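Local coordinates for protein amidohydrolase (Chromobacterium violaceum, PDB 2YB1) that hydrolyses nucleoside 3',5'-bisphosphates to nucleoside 5'-phosphates and orthophosphate, using three manganese ions bound in its active site, at residues F8-S13 with L36-C41; G117-A122 with T135-H140; Q215-A220 with H239-S244. All blocks are in the same frame, centred on the assembly; numbering follows the deposited sequence.

Contact 1: residues F8-S13 with L36-C41; sequences FHSRTS and LTDHDC. With MN (manganese (II) ion), chain B; MN (manganese (II) ion), chain C.
His9 and His39 belong to the trinuclear manganese site of the PHP fold, on loops that follow the neighbouring parallel strands 4-5 and 33-36. His9 NE2 binds one ion at 2.2 Å, and His39 NE2 binds a second at the same distance. Their rings form an offset stack with planes 26° apart; His9 CE1 lies over one face of the His39 ring, 3.1 Å from its NE2. The manganese ion held by His39 sits above the rim of the His9 ring, while Thr37 O covers the opposite face.

His9 ends the His-X-His metal-binding motif begun by His7, and Glu64 and Asp248 join both on the same ion; Asp14 and His250 share the second ion with His39. Behind the histidines, Asp38 ties the loops together. Its OD1 takes Ser10 N on the syn lone pair at 2.9 Å, and also Ser13 OG at 2.7 Å, which arrives on the anti side, 26° out of the carboxylate plane. OD2 receives Ser10 OG at 2.8 Å. With three bonds shared between its two oxygens, the carboxylate is probably held against rotation. Ser10 OG in turn accepts from Thr12 N, making an ST turn. With chi1 at 60°, the Ser13 hydroxyl lies between its own backbone N and carbonyl carbon, where it accepts from His39 N at 3.2 Å and, weakly, from His9 ND1, a second-shell link that probably helps to place both ligands. Towards the strands, Thr37 N bonds Phe8 O at 2.9 Å, and Leu36 lays its CA over one face of the Phe8 ring while its CD1 reaches the ring's CD1.

Contact 2: residues G117-A122 with T135-H140; sequences GCFDGA and THFARH. With AMP (adenosine monophosphate), chain E.
The rings of His140 and Phe137 each lie flat against one of two consecutive residues of helix 118-123. Gly121 CA sits over the face of the His140 ring, 3.5 Å from its centroid and 18° off the normal, and since Gly121 carries no side chain the imidazole rests directly on the backbone. His140 CG stands anti to the backbone N (chi1 170°), which carries the ring out over this helical turn. Ala122 likewise presses CB onto one face of the Phe137 ring, 3.7 Å from the centroid. Phe137 CZ meets the Phe119 ring at its edge, 4.2 Å from Phe119 CD1, and Cys118 packs its CB against Phe137 CE2 while its SG lies at the edge of the His140 ring. The short helix segments cross almost perpendicularly, at 98°, with their axes 8.2 Å apart. Leu110 of helix 99-112 touches both Cys118 and Phe137. At the N-terminal start of helix 134-143, Thr135 OG1 lies 2.8 Å from O2' and 3.0 Å from O4' of AMP, and also bonds Asp14. With no hydrogen bond between the two segments, the join rests on CH-pi and apolar packing, while Arg139 makes its polar bonds elsewhere, to Glu254 and Asp14.

Contact 3: residues Q215-A220 with H239-S244; sequences QGIEVA and HGLYAS
Strands 216-218 and 242-244 run parallel, the axes of these short segments 4.6 Å apart and inclined at 34°, with Gly216, Ile217 and Glu218 opposite Tyr242, Ala243 and Ser244. The bonds pass back and forth: Tyr242 N to Gln215 O, Ile217 N to Tyr242 O, Ser244 N to Ile217 O and Val219 N to Ser244 O, all between 2.9 and 3.0 Å. The third is straight at the hydrogen, but its donor stands above the carbonyl plane of Ile217. Where the chain turns a corner at Val219 and Ala220, Ser244 O accepts a second, weak bond from Ala220 N. This is the beta-alpha-beta crossover through helix 226-239, which ends at Gly240 in a Schellman motif, and strand 242-246 is an outermost strand of the sheet.

The face with Ile217 and Ala243 is apolar and turned to that helix. Ile217 CG2 lies 3.9 Å from Leu241 CD1, the two side chains crossing at about a right angle, and Val219 CG2 meets Ala243 CB at 3.7 Å. On the face with Tyr242, Gln215 O lies at the edge of the Tyr242 ring. Glu218 and Ser244 share this face, where Glu218 CG packs 4.0 Å from Ser244 CB. Beyond CG the Glu218 chain is extended (chi2 -178°), taking the carboxylate out to a water that donates to OE2 at 2.9 Å and accepts from Ser244 OG at 2.6 Å. His7 ND1 also bonds OE2, and His191 N bonds OE1. Glu218 thus acts from the second shell: it holds His7 by ND1, would probably polarise that imidazole, and probably helps place His191 through its backbone.

From the N terminus the three contacts come in series, none overlapping another. Contact 1 closes first, round helix 19-27, joining the loops after strands 4-5 and 33-36 at the metal centre. Contact 2 closes a short loop between helices 118-123 and 134-143, in the helical part of the chain beside the nucleotide, which Thr135 touches. The two touch where Ser13 O lies 3.2 Å from His136 NE2. Contact 3 closes last, round helix 226-239, pairing the final strands of the sheet. It comes within about 6 Å of contact 1 at the nearest atoms, and Glu218 reaches the metal site through His7. Contacts 2 and 3 lie on opposite sides of the chain's centre, their centres about 34 Å apart.

Contact 1: residues F8-S13 with L36-C41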
loop_
_atom_site.group_PDB
_atom_site.type_symbol
_atom_site.label_atom_id
_atom_site.label_comp_id
_atom_site.label_asym_id
_atom_site.label_seq_id
_atom_site.Cartn_x
_atom_site.Cartn_y
_atom_site.Cartn_z
ATOM N N PHE A 8 -2.521 -3.070 -4.516
ATOM C CA PHE A 8 -1.889 -4.389 -4.348
ATOM C C PHE A 8 -0.375 -4.276 -4.500
ATOM O O PHE A 8 0.130 -3.226 -4.919
ATOM C CB PHE A 8 -2.481 -5.452 -5.315
ATOM C CG PHE A 8 -2.508 -5.043 -6.779
ATOM C CD1 PHE A 8 -1.425 -5.316 -7.618
ATOM C CD2 PHE A 8 -3.646 -4.449 -7.335
ATOM C CE1 PHE A 8 -1.447 -4.942 -8.970
ATOM C CE2 PHE A 8 -3.680 -4.077 -8.687
ATOM C CZ PHE A 8 -2.576 -4.332 -9.509
ATOM N N HIS A 9 0.330 -5.374 -4.224
ATOM C CA HIS A 9 1.788 -5.360 -4.109
ATOM C C HIS A 9 2.460 -6.411 -4.972
ATOM O O HIS A 9 1.826 -7.373 -5.405
ATOM C CB HIS A 9 2.206 -5.575 -2.652
ATOM C CG HIS A 9 1.761 -4.468 -1.754
ATOM N ND1 HIS A 9 2.569 -3.399 -1.441
ATOM C CD2 HIS A 9 0.569 -4.228 -1.159
ATOM C CE1 HIS A 9 1.903 -2.555 -0.673
ATOM N NE2 HIS A 9 0.688 -3.035 -0.485
ATOM N N SER A 10 3.759 -6.222 -5.196
ATOM C CA SER A 10 4.551 -7.146 -5.990
ATOM C C SER A 10 5.868 -7.350 -5.268
ATOM O O SER A 10 6.095 -6.741 -4.214
ATOM C CB SER A 10 4.818 -6.555 -7.378
ATOM O OG SER A 10 5.789 -5.518 -7.311
ATOM N N ARG A 11 6.743 -8.183 -5.835
ATOM C CA ARG A 11 8.063 -8.421 -5.245
ATOM C C ARG A 11 8.935 -7.167 -5.223
ATOM O O ARG A 11 9.980 -7.143 -4.567
ATOM C CB ARG A 11 8.779 -9.586 -5.948
ATOM C CG ARG A 11 8.078 -10.923 -5.767
ATOM C CD ARG A 11 8.887 -12.074 -6.386
ATOM N NE ARG A 11 9.989 -12.447 -5.508
ATOM C CZ ARG A 11 9.858 -13.248 -4.450
ATOM N NH1 ARG A 11 8.663 -13.772 -4.154
ATOM N NH2 ARG A 11 10.914 -13.532 -3.689
ATOM N N THR A 12 8.505 -6.116 -5.924
ATOM C CA THR A 12 9.194 -4.831 -5.814
ATOM C C THR A 12 9.211 -4.360 -4.354
ATOM O O THR A 12 10.211 -3.798 -3.894
ATOM C CB THR A 12 8.573 -3.723 -6.702
ATOM O OG1 THR A 12 8.661 -4.103 -8.077
ATOM C CG2 THR A 12 9.327 -2.386 -6.505
ATOM N N SER A 13 8.120 -4.570 -3.614
ATOM C CA SER A 13 8.257 -4.339 -2.184
ATOM C C SER A 13 7.985 -5.572 -1.323
ATOM O O SER A 13 8.881 -6.403 -1.150
ATOM C CB SER A 13 7.347 -3.182 -1.744
ATOM O OG SER A 13 5.967 -3.437 -2.013
ATOM N N LEU A 36 -0.979 -0.861 -9.465
ATOM C CA LEU A 36 0.025 -1.472 -8.592
ATOM C C LEU A 36 0.527 -0.407 -7.616
ATOM O O LEU A 36 0.901 0.694 -8.035
ATOM C CB LEU A 36 1.191 -2.050 -9.415
ATOM C CG LEU A 36 2.401 -2.608 -8.643
ATOM C CD1 LEU A 36 1.989 -3.744 -7.714
ATOM C CD2 LEU A 36 3.513 -3.062 -9.598
ATOM N N THR A 37 0.427 -0.672 -6.316
ATOM C CA THR A 37 0.914 0.317 -5.360
ATOM C C THR A 37 1.880 -0.328 -4.394
ATOM O O THR A 37 1.515 -0.658 -3.257
ATOM C CB THR A 37 -0.310 0.847 -4.567
ATOM O OG1 THR A 37 -0.981 -0.255 -3.943
ATOM C CG2 THR A 37 -1.311 1.482 -5.507
ATOM N N ASP A 38 3.152 -0.335 -4.766
ATOM C CA ASP A 38 4.177 -0.909 -3.908
ATOM C C ASP A 38 4.585 0.108 -2.865
ATOM O O ASP A 38 4.452 1.319 -3.091
ATOM C CB ASP A 38 5.378 -1.378 -4.731
ATOM C CG ASP A 38 5.172 -2.769 -5.304
ATOM O OD1 ASP A 38 4.911 -3.700 -4.513
ATOM O OD2 ASP A 38 5.253 -2.926 -6.536
ATOM N N HIS A 39 5.065 -0.383 -1.723
ATOM C CA HIS A 39 5.509 0.489 -0.635
ATOM C C HIS A 39 6.717 1.317 -1.035
ATOM O O HIS A 39 7.736 0.767 -1.454
ATOM C CB HIS A 39 5.919 -0.345 0.574
ATOM C CG HIS A 39 4.790 -1.083 1.220
ATOM N ND1 HIS A 39 3.838 -0.450 1.990
ATOM C CD2 HIS A 39 4.486 -2.403 1.252
ATOM C CE1 HIS A 39 2.987 -1.348 2.461
ATOM N NE2 HIS A 39 3.358 -2.540 2.031
ATOM N N ASP A 40 6.589 2.634 -0.916
ATOM C CA ASP A 40 7.722 3.563 -0.946
ATOM C C ASP A 40 8.630 3.379 -2.156
ATOM O O ASP A 40 9.833 3.693 -2.107
ATOM C CB ASP A 40 8.511 3.436 0.362
ATOM C CG ASP A 40 7.636 3.701 1.578
ATOM O OD1 ASP A 40 6.753 4.564 1.462
ATOM O OD2 ASP A 40 7.804 3.042 2.627
ATOM N N CYS A 41 8.051 2.852 -3.229
ATOM C CA CYS A 41 8.825 2.469 -4.406
ATOM C C CYS A 41 7.939 2.424 -5.651
ATOM O O CYS A 41 6.788 2.009 -5.564
ATOM C CB CYS A 41 9.430 1.082 -4.156
ATOM S SG CYS A 41 10.619 0.589 -5.416
HETATM MN MN MN B . 2.494 -4.459 2.705
HETATM MN MN MN C . -0.674 -2.090 0.894
#

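Contact 2: residues G117-A122 with T135-H140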
loop_
_atom_site.group_PDB
_atom_site.type_symbol
_atom_site.label_atom_id
_atom_site.label_comp_id
_atom_site.label_asym_id
_atom_site.label_seq_id
_atom_site.Cartn_x
_atom_site.Cartn_y
_atom_site.Cartn_z
ATOM N N GLY A 117 18.611 -15.476 13.827
ATOM C CA GLY A 117 18.601 -15.689 12.390
ATOM C C GLY A 117 17.460 -15.066 11.610
ATOM O O GLY A 117 17.277 -15.396 10.439
ATOM N N CYS A 118 16.698 -14.162 12.231
ATOM C CA CYS A 118 15.522 -13.587 11.567
ATOM C C CYS A 118 15.812 -12.582 10.446
ATOM O O CYS A 118 15.098 -12.557 9.443
ATOM C CB CYS A 118 14.546 -12.987 12.588
ATOM S SG CYS A 118 13.819 -14.253 13.649
ATOM N N PHE A 119 16.838 -11.750 10.601
ATOM C CA PHE A 119 17.222 -10.871 9.495
ATOM C C PHE A 119 17.597 -11.708 8.280
ATOM O O PHE A 119 17.113 -11.457 7.169
ATOM C CB PHE A 119 18.385 -9.951 9.867
ATOM C CG PHE A 119 18.855 -9.073 8.721
ATOM C CD1 PHE A 119 18.138 -7.943 8.353
ATOM C CD2 PHE A 119 20.019 -9.377 8.021
ATOM C CE1 PHE A 119 18.564 -7.132 7.309
ATOM C CE2 PHE A 119 20.448 -8.576 6.965
ATOM C CZ PHE A 119 19.716 -7.455 6.605
ATOM N N ASP A 120 18.464 -12.702 8.486
ATOM C CA ASP A 120 18.888 -13.560 7.375
ATOM C C ASP A 120 17.694 -14.261 6.740
ATOM O O ASP A 120 17.582 -14.322 5.517
ATOM C CB ASP A 120 19.913 -14.593 7.829
ATOM C CG ASP A 120 21.270 -13.984 8.140
ATOM O OD1 ASP A 120 21.498 -12.797 7.833
ATOM O OD2 ASP A 120 22.120 -14.705 8.677
ATOM N N GLY A 121 16.804 -14.788 7.576
ATOM C CA GLY A 121 15.629 -15.495 7.092
ATOM C C GLY A 121 14.698 -14.596 6.300
ATOM O O GLY A 121 14.204 -14.978 5.233
ATOM N N ALA A 122 14.457 -13.395 6.822
ATOM C CA ALA A 122 13.620 -12.416 6.126
ATOM C C ALA A 122 14.204 -12.089 4.752
ATOM O O ALA A 122 13.487 -11.972 3.764
ATOM C CB ALA A 122 13.489 -11.132 6.973
ATOM N N THR A 135 6.920 -7.543 6.729
ATOM C CA THR A 135 6.209 -8.609 6.011
ATOM C C THR A 135 7.131 -9.784 5.739
ATOM O O THR A 135 6.750 -10.938 5.918
ATOM C CB THR A 135 5.626 -8.107 4.676
ATOM O OG1 THR A 135 4.720 -7.025 4.927
ATOM C CG2 THR A 135 4.882 -9.234 3.941
ATOM N N HIS A 136 8.357 -9.483 5.305
ATOM C CA HIS A 136 9.341 -10.525 5.044
ATOM C C HIS A 136 9.744 -11.261 6.325
ATOM O O HIS A 136 9.924 -12.486 6.307
ATOM C CB HIS A 136 10.570 -9.942 4.353
ATOM C CG HIS A 136 10.257 -9.209 3.088
ATOM N ND1 HIS A 136 10.522 -7.865 2.920
ATOM C CD2 HIS A 136 9.687 -9.626 1.933
ATOM C CE1 HIS A 136 10.148 -7.493 1.708
ATOM N NE2 HIS A 136 9.644 -8.544 1.087
ATOM N N PHE A 137 9.872 -10.527 7.431
ATOM C CA PHE A 137 10.162 -11.132 8.733
ATOM C C PHE A 137 9.050 -12.093 9.123
ATOM O O PHE A 137 9.305 -13.180 9.633
ATOM C CB PHE A 137 10.327 -10.062 9.828
ATOM C CG PHE A 137 11.718 -9.474 9.901
ATOM C CD1 PHE A 137 12.131 -8.508 8.988
ATOM C CD2 PHE A 137 12.614 -9.909 10.865
ATOM C CE1 PHE A 137 13.419 -7.979 9.048
ATOM C CE2 PHE A 137 13.902 -9.387 10.926
ATOM C CZ PHE A 137 14.300 -8.414 10.013
ATOM N N ALA A 138 7.809 -11.691 8.868
ATOM C CA ALA A 138 6.666 -12.535 9.206
ATOM C C ALA A 138 6.652 -13.822 8.376
ATOM O O ALA A 138 6.401 -14.907 8.905
ATOM C CB ALA A 138 5.359 -11.761 9.036
ATOM N N ARG A 139 6.921 -13.707 7.077
ATOM C CA ARG A 139 6.965 -14.891 6.221
ATOM C C ARG A 139 8.033 -15.848 6.705
ATOM O O ARG A 139 7.822 -17.066 6.694
ATOM C CB ARG A 139 7.206 -14.541 4.747
ATOM C CG ARG A 139 6.015 -13.888 4.115
ATOM C CD ARG A 139 6.120 -13.724 2.600
ATOM N NE ARG A 139 4.943 -12.978 2.161
ATOM C CZ ARG A 139 4.964 -11.865 1.440
ATOM N NH1 ARG A 139 6.119 -11.367 0.996
ATOM N NH2 ARG A 139 3.813 -11.268 1.144
ATOM N N HIS A 140 9.173 -15.298 7.125
ATOM C CA HIS A 140 10.245 -16.127 7.672
ATOM C C HIS A 140 9.783 -16.835 8.936
ATOM O O HIS A 140 9.976 -18.041 9.074
ATOM C CB HIS A 140 11.509 -15.329 7.987
ATOM C CG HIS A 140 12.518 -16.118 8.769
ATOM N ND1 HIS A 140 13.100 -17.269 8.281
ATOM C CD2 HIS A 140 13.013 -15.948 10.019
ATOM C CE1 HIS A 140 13.926 -17.762 9.187
ATOM N NE2 HIS A 140 13.894 -16.977 10.251
HETATM P P AMP E . 7.169 -2.114 7.393
HETATM O O1P AMP E . 6.819 -1.606 8.776
HETATM O O2P AMP E . 6.795 -1.040 6.394
HETATM O O3P AMP E . 8.584 -2.636 7.380
HETATM O "O5'" AMP E . 6.156 -3.336 7.254
HETATM C "C5'" AMP E . 4.756 -3.115 7.233
HETATM C "C4'" AMP E . 4.034 -4.194 6.469
HETATM O "O4'" AMP E . 3.863 -5.351 7.318
HETATM C "C3'" AMP E . 2.621 -3.848 6.022
HETATM O "O3'" AMP E . 2.599 -3.106 4.811
HETATM C "C2'" AMP E . 1.943 -5.212 5.910
HETATM O "O2'" AMP E . 2.238 -5.814 4.656
HETATM C "C1'" AMP E . 2.648 -6.009 7.008
HETATM N N9 AMP E . 1.834 -6.087 8.234
HETATM C C8 AMP E . 1.793 -5.175 9.230
HETATM N N7 AMP E . 0.917 -5.569 10.198
HETATM C C5 AMP E . 0.378 -6.743 9.813
HETATM C C6 AMP E . -0.605 -7.707 10.359
HETATM N N6 AMP E . -1.216 -7.481 11.546
HETATM N N1 AMP E . -0.871 -8.819 9.631
HETATM C C2 AMP E . -0.278 -9.062 8.444
HETATM N N3 AMP E . 0.623 -8.229 7.886
HETATM C C4 AMP E . 0.985 -7.080 8.516
#

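Contact 3: residues Q215-A220 with H239-S244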
loop_
_atom_site.group_PDB
_atom_site.type_symbol
_atom_site.label_atom_id
_atom_site.label_comp_id
_atom_site.label_asym_id
_atom_site.label_seq_id
_atom_site.Cartn_x
_atom_site.Cartn_y
_atom_site.Cartn_z
ATOM N N GLN A 215 -7.145 14.133 -1.593
ATOM C CA GLN A 215 -8.503 13.988 -2.126
ATOM C C GLN A 215 -9.269 12.659 -1.988
ATOM O O GLN A 215 -10.425 12.584 -2.389
ATOM C CB GLN A 215 -8.506 14.450 -3.584
ATOM C CG GLN A 215 -7.966 15.871 -3.714
ATOM C CD GLN A 215 -7.471 16.187 -5.112
ATOM O OE1 GLN A 215 -6.658 15.446 -5.688
ATOM N NE2 GLN A 215 -7.949 17.304 -5.662
ATOM N N GLY A 216 -8.646 11.618 -1.448
ATOM C CA GLY A 216 -9.276 10.312 -1.494
ATOM C C GLY A 216 -9.050 9.470 -0.257
ATOM O O GLY A 216 -8.166 9.735 0.557
ATOM N N ILE A 217 -9.902 8.460 -0.107
ATOM C CA ILE A 217 -9.821 7.541 1.011
ATOM C C ILE A 217 -10.322 6.175 0.553
ATOM O O ILE A 217 -11.289 6.074 -0.217
ATOM C CB ILE A 217 -10.641 8.068 2.234
ATOM C CG1 ILE A 217 -10.502 7.119 3.439
ATOM C CG2 ILE A 217 -12.122 8.296 1.845
ATOM C CD1 ILE A 217 -11.014 7.695 4.750
ATOM N N GLU A 218 -9.658 5.120 1.007
ATOM C CA GLU A 218 -10.117 3.778 0.683
ATOM C C GLU A 218 -11.369 3.459 1.482
ATOM O O GLU A 218 -11.393 3.564 2.702
ATOM C CB GLU A 218 -9.014 2.742 0.933
ATOM C CG GLU A 218 -7.922 2.818 -0.114
ATOM C CD GLU A 218 -6.825 1.786 0.065
ATOM O OE1 GLU A 218 -6.778 1.116 1.121
ATOM O OE2 GLU A 218 -6.006 1.663 -0.861
ATOM N N VAL A 219 -12.413 3.087 0.761
ATOM C CA VAL A 219 -13.676 2.658 1.338
ATOM C C VAL A 219 -13.777 1.143 1.205
ATOM O O VAL A 219 -13.996 0.439 2.188
ATOM C CB VAL A 219 -14.867 3.385 0.695
ATOM C CG1 VAL A 219 -16.184 2.781 1.178
ATOM C CG2 VAL A 219 -14.792 4.864 1.044
ATOM N N ALA A 220 -13.685 0.645 -0.024
ATOM C CA ALA A 220 -13.613 -0.794 -0.216
ATOM C C ALA A 220 -12.143 -1.201 -0.091
ATOM O O ALA A 220 -11.284 -0.685 -0.798
ATOM C CB ALA A 220 -14.190 -1.188 -1.560
ATOM N N HIS A 239 -16.589 15.008 4.052
ATOM C CA HIS A 239 -15.457 15.829 3.631
ATOM C C HIS A 239 -15.296 15.998 2.121
ATOM O O HIS A 239 -14.369 16.657 1.658
ATOM C CB HIS A 239 -14.187 15.332 4.308
ATOM C CG HIS A 239 -14.266 15.400 5.798
ATOM N ND1 HIS A 239 -14.105 16.579 6.494
ATOM C CD2 HIS A 239 -14.549 14.452 6.723
ATOM C CE1 HIS A 239 -14.264 16.351 7.786
ATOM N NE2 HIS A 239 -14.527 15.067 7.953
ATOM N N GLY A 240 -16.198 15.400 1.354
ATOM C CA GLY A 240 -16.108 15.476 -0.094
ATOM C C GLY A 240 -14.921 14.706 -0.645
ATOM O O GLY A 240 -14.362 15.086 -1.663
ATOM N N LEU A 241 -14.525 13.631 0.034
ATOM C CA LEU A 241 -13.440 12.772 -0.468
ATOM C C LEU A 241 -13.952 11.757 -1.485
ATOM O O LEU A 241 -15.069 11.239 -1.354
ATOM C CB LEU A 241 -12.771 12.027 0.687
ATOM C CG LEU A 241 -12.033 12.870 1.729
ATOM C CD1 LEU A 241 -11.575 11.997 2.887
ATOM C CD2 LEU A 241 -10.852 13.575 1.075
ATOM N N TYR A 242 -13.123 11.460 -2.480
ATOM C CA TYR A 242 -13.408 10.412 -3.459
ATOM C C TYR A 242 -13.033 9.042 -2.902
ATOM O O TYR A 242 -12.046 8.909 -2.176
ATOM C CB TYR A 242 -12.644 10.688 -4.767
ATOM C CG TYR A 242 -13.140 11.959 -5.419
ATOM C CD1 TYR A 242 -14.304 11.957 -6.176
ATOM C CD2 TYR A 242 -12.471 13.166 -5.240
ATOM C CE1 TYR A 242 -14.784 13.121 -6.749
ATOM C CE2 TYR A 242 -12.941 14.344 -5.818
ATOM C CZ TYR A 242 -14.102 14.309 -6.573
ATOM O OH TYR A 242 -14.598 15.461 -7.158
ATOM N N ALA A 243 -13.819 8.028 -3.253
ATOM C CA ALA A 243 -13.654 6.696 -2.668
ATOM C C ALA A 243 -12.802 5.819 -3.553
ATOM O O ALA A 243 -13.016 5.737 -4.761
ATOM C CB ALA A 243 -15.009 6.036 -2.429
ATOM N N SER A 244 -11.844 5.143 -2.932
ATOM C CA SER A 244 -10.999 4.211 -3.642
ATOM C C SER A 244 -11.316 2.800 -3.161
ATOM O O SER A 244 -11.917 2.617 -2.094
ATOM C CB SER A 244 -9.533 4.521 -3.402
ATOM O OG SER A 244 -8.759 3.792 -4.321
HETATM O O HOH W 1 -6.476 2.760 -3.500
#